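Side-chain contacts in 7,8-dihydro-6-hydroxymethylpterin pyrophosphokinase-dihydropteroate synthase (Plasmodium falciparum, PDB 6JWS), which probably makes 7,8-dihydropteroate for folate synthesis, first pyrophosphorylating 6-hydroxymethyl-7,8-dihydropterin with ATP and then joining the product to 4-aminobenzoate: residues N396-Y399 with D400-D404; K552-L555 with E556-N560. The protein carries 1 engineered substitution. One frame throughout, in Å; residues are numbered along the deposited sequence.

Interaction 1: N396-Y399 with D400-D404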
# COMPACT_ATOMS: atom_id res chain seq x y z
N ASN B 396 3.57 29.32 8.00
CA ASN B 396 3.87 30.41 7.10
C ASN B 396 3.36 31.70 7.74
O ASN B 396 2.15 31.91 7.85
CB ASN B 396 3.23 30.20 5.73
CG ASN B 396 3.39 31.38 4.79
OD1 ASN B 396 4.35 32.14 4.89
ND2 ASN B 396 2.48 31.52 3.84
N VAL B 397 4.29 32.56 8.17
CA VAL B 397 3.93 33.72 8.96
C VAL B 397 3.13 34.71 8.11
O VAL B 397 2.08 35.19 8.56
CB VAL B 397 5.14 34.34 9.68
CG1 VAL B 397 4.75 35.61 10.44
CG2 VAL B 397 5.78 33.31 10.61
N ASN B 398 3.57 34.94 6.87
CA ASN B 398 2.82 35.72 5.91
C ASN B 398 1.36 35.29 5.89
O ASN B 398 0.46 36.12 6.08
CB ASN B 398 3.37 35.57 4.49
CG ASN B 398 4.10 36.80 4.00
OD1 ASN B 398 5.33 36.78 3.86
ND2 ASN B 398 3.37 37.87 3.74
N TYR B 399 1.12 33.99 5.61
CA TYR B 399 -0.24 33.49 5.51
C TYR B 399 -0.97 33.72 6.82
O TYR B 399 -2.06 34.27 6.83
CB TYR B 399 -0.30 31.99 5.17
CG TYR B 399 -1.71 31.50 4.92
CD1 TYR B 399 -2.33 31.68 3.68
CD2 TYR B 399 -2.44 30.87 5.92
CE1 TYR B 399 -3.62 31.24 3.44
CE2 TYR B 399 -3.74 30.42 5.69
CZ TYR B 399 -4.33 30.60 4.45
OH TYR B 399 -5.61 30.16 4.22
N ASP B 400 -0.35 33.29 7.91
CA ASP B 400 -0.95 33.25 9.23
C ASP B 400 -1.43 34.65 9.66
O ASP B 400 -2.37 34.75 10.44
CB ASP B 400 0.05 32.69 10.24
CG ASP B 400 -0.50 31.62 11.16
OD1 ASP B 400 -0.85 30.52 10.64
OD2 ASP B 400 -0.57 31.89 12.40
N SER B 401 -0.76 35.70 9.16
CA SER B 401 -0.93 37.07 9.61
C SER B 401 -1.84 37.86 8.66
O SER B 401 -2.70 38.60 9.12
CB SER B 401 0.42 37.78 9.78
OG SER B 401 1.04 37.42 11.01
N PHE B 402 -1.65 37.69 7.35
CA PHE B 402 -2.20 38.62 6.36
C PHE B 402 -3.30 37.97 5.51
O PHE B 402 -3.84 38.63 4.62
CB PHE B 402 -1.09 39.23 5.50
CG PHE B 402 0.07 39.79 6.28
CD1 PHE B 402 -0.13 40.67 7.34
CD2 PHE B 402 1.38 39.47 5.94
CE1 PHE B 402 0.94 41.19 8.05
CE2 PHE B 402 2.45 39.99 6.65
CZ PHE B 402 2.23 40.84 7.71
N SER B 403 -3.62 36.70 5.78
CA SER B 403 -4.76 36.05 5.14
C SER B 403 -6.07 36.58 5.71
O SER B 403 -7.08 36.58 5.01
CB SER B 403 -4.67 34.55 5.24
OG SER B 403 -4.43 34.01 3.96
N ASP B 404 -6.03 36.95 7.00
CA ASP B 404 -6.94 37.82 7.74
C ASP B 404 -7.56 38.89 6.83
O ASP B 404 -8.74 39.22 6.97
CB ASP B 404 -6.11 38.68 8.71
CG ASP B 404 -5.98 38.21 10.15
OD1 ASP B 404 -6.91 37.48 10.60
OD2 ASP B 404 -4.97 38.61 10.83

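Interaction 2: K552-L555 with E556-N560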
# COMPACT_ATOMS: atom_id res chain seq x y z
N LYS B 552 16.40 14.00 -9.92
CA LYS B 552 17.30 13.15 -9.15
C LYS B 552 18.76 13.53 -9.36
O LYS B 552 19.52 13.69 -8.39
CB LYS B 552 17.09 11.66 -9.49
CG LYS B 552 17.84 10.70 -8.58
CD LYS B 552 17.77 9.21 -8.95
CE LYS B 552 18.80 8.45 -8.13
NZ LYS B 552 18.48 7.00 -8.01
N ASN B 553 19.19 13.63 -10.63
CA ASN B 553 20.58 13.96 -10.93
C ASN B 553 20.94 15.35 -10.39
O ASN B 553 22.01 15.53 -9.84
CB ASN B 553 20.95 13.80 -12.41
CG ASN B 553 20.99 12.34 -12.84
OD1 ASN B 553 21.41 11.49 -12.05
ND2 ASN B 553 20.54 12.04 -14.05
N TYR B 554 20.03 16.32 -10.51
CA TYR B 554 20.24 17.65 -9.96
C TYR B 554 20.52 17.61 -8.45
O TYR B 554 21.51 18.18 -7.99
CB TYR B 554 19.06 18.54 -10.31
CG TYR B 554 19.07 19.89 -9.63
CD1 TYR B 554 18.50 20.04 -8.37
CD2 TYR B 554 19.63 21.01 -10.25
CE1 TYR B 554 18.51 21.27 -7.73
CE2 TYR B 554 19.60 22.26 -9.64
CZ TYR B 554 19.03 22.39 -8.38
OH TYR B 554 19.03 23.59 -7.73
N LEU B 555 19.66 16.95 -7.67
CA LEU B 555 19.78 16.81 -6.23
C LEU B 555 21.07 16.10 -5.82
O LEU B 555 21.72 16.52 -4.86
CB LEU B 555 18.52 16.10 -5.69
CG LEU B 555 17.25 16.93 -5.85
CD1 LEU B 555 15.99 16.14 -5.47
CD2 LEU B 555 17.34 18.21 -5.01
N GLU B 556 21.45 15.05 -6.57
CA GLU B 556 22.68 14.32 -6.32
C GLU B 556 23.90 15.21 -6.57
O GLU B 556 24.85 15.19 -5.79
CB GLU B 556 22.76 13.06 -7.19
CG GLU B 556 21.80 11.96 -6.73
CD GLU B 556 21.79 10.74 -7.65
OE1 GLU B 556 21.76 10.93 -8.88
OE2 GLU B 556 21.81 9.61 -7.15
N GLN B 557 23.85 16.03 -7.64
CA GLN B 557 24.93 16.98 -7.86
C GLN B 557 25.03 17.96 -6.68
O GLN B 557 26.12 18.23 -6.19
CB GLN B 557 24.91 17.56 -9.29
CG GLN B 557 25.42 16.58 -10.36
CD GLN B 557 25.20 16.89 -11.84
OE1 GLN B 557 24.74 16.04 -12.61
NE2 GLN B 557 25.54 18.11 -12.27
N ARG B 558 23.88 18.43 -6.15
CA ARG B 558 23.92 19.36 -5.02
C ARG B 558 24.51 18.70 -3.77
O ARG B 558 25.31 19.31 -3.05
CB ARG B 558 22.54 19.92 -4.66
CG ARG B 558 21.92 20.78 -5.74
CD ARG B 558 22.94 21.81 -6.17
NE ARG B 558 23.19 22.87 -5.22
CZ ARG B 558 24.23 23.70 -5.27
NH1 ARG B 558 25.16 23.55 -6.20
NH2 ARG B 558 24.37 24.64 -4.36
N LEU B 559 24.06 17.47 -3.50
CA LEU B 559 24.60 16.73 -2.37
C LEU B 559 26.11 16.57 -2.54
O LEU B 559 26.86 16.77 -1.60
CB LEU B 559 23.88 15.38 -2.23
CG LEU B 559 24.42 14.43 -1.16
CD1 LEU B 559 23.32 13.56 -0.55
CD2 LEU B 559 25.57 13.56 -1.68
N ASN B 560 26.56 16.21 -3.74
CA ASN B 560 27.99 16.03 -3.97
C ASN B 560 28.75 17.31 -3.62
O ASN B 560 29.84 17.23 -3.06
CB ASN B 560 28.34 15.61 -5.41
CG ASN B 560 27.91 14.20 -5.71
OD1 ASN B 560 27.73 13.40 -4.78
ND2 ASN B 560 27.73 13.87 -6.98

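Interaction 1: N396-Y399 with D400-D404
Y399 and S403 meet one helical turn apart, with the serine lying over one face of the tyrosine ring. S403 CB sits 3.9 Å from the centroid of the Y399 ring and only 10° off its normal, a CH-pi contact over the centre of the face. S403 OG lies above the rim of that ring, 2.9 Å from Y399 CE1. This is tighter than normal packing, so the exact place of the hydroxyl is doubtful. CG of Y399 is anti to the backbone N (chi1 -174°), which lays the ring alongside S403. The backbone supports the pair: S403 N gives its hydrogen to Y399 O at 3.1 Å. Loop residues F649 and N652 also touch Y399.

D400 takes part mainly through its backbone N and CB. Its N donates to O of N396, the N-cap residue, at 2.9 Å. D400 CB rests 3.3 Å from N396 O. The carboxylate has a long, weak ion pair with R413.

N398 packs against F402 on another side of the turn. Its amide lies at the edge of the phenyl ring, in the ring plane, with the two flat groups 70° apart. F402 N bonds to N398 O at 2.9 Å. L451 of helix 448-464 touches both side chains.

The chemistry is that of a short helix following strand 390-396. Backbone hydrogen bonds hold the turn, while the serine CH over one ring face and the amide at another ring's edge add mainly packing.

Interaction 2: K552-L555 with E556-N560
Y554 and R558 run side by side, pointing the same way from successive turns of helix 547-564. The aliphatic part of the arginine makes the touch: R558 CG lies 4.0 Å above the plane of the Y554 ring, offset toward its rim. The guanidinium rises away from the ring plane and is turned 35° from it, so it does not stack on it. The R558 chain is bent at chi2 and chi3, which carries NE to a hydrogen bond with A506 O. H530 meets the Y554 ring edge-to-face.

K552 and E556 cross at an angle. Both chains are extended beyond CG, and K552 CE passes 3.4 Å from E556 OE2. Their charged ends stay further apart, with K552 NZ 4.3 Å from E556 OE2, too far for a salt bridge. Each end has its own hydrogen bond: K552 NZ with V596 O, and E556 OE2 with the hydroxyl of Y600. The opposite charges may still attract weakly. The N553 amide comes to the other oxygen of the same carboxylate, and the two planes are only 21° apart.

L555 and L559 face F574 of strand 572-575 and are buried. Backbone bonds run from residue i+4 to residue i throughout, such as L559 N to L555 O at 2.9 Å.

This is the i to i+3 and i to i+4 side-chain pairing of an amphipathic alpha helix. The helix links the parallel strands 525-529 and 572-575, the beta-alpha-beta unit from which the TIM barrel of dihydropteroate synthase is built.

Overall arrangement
Both interactions belong to the pterin-binding TIM barrel, and interaction 1 comes first along the chain. The centres of interactions 1 and 2 are 33 Å apart. The nearest atoms of interactions 1 and 2 are about 21 Å apart, so the two do not touch. Interaction 1 is a short helix just after strand 390-396. Interaction 2 is part of the long helix leading to strand 572-575. Both lie near the bound pteroic acid without touching it: about 8 Å from the N396 side chain and about 9 Å from that of L555. The Y399 side chain is also about 10 Å from the magnesium ion. Interaction 2 is structural packing in the barrel's outer helix layer.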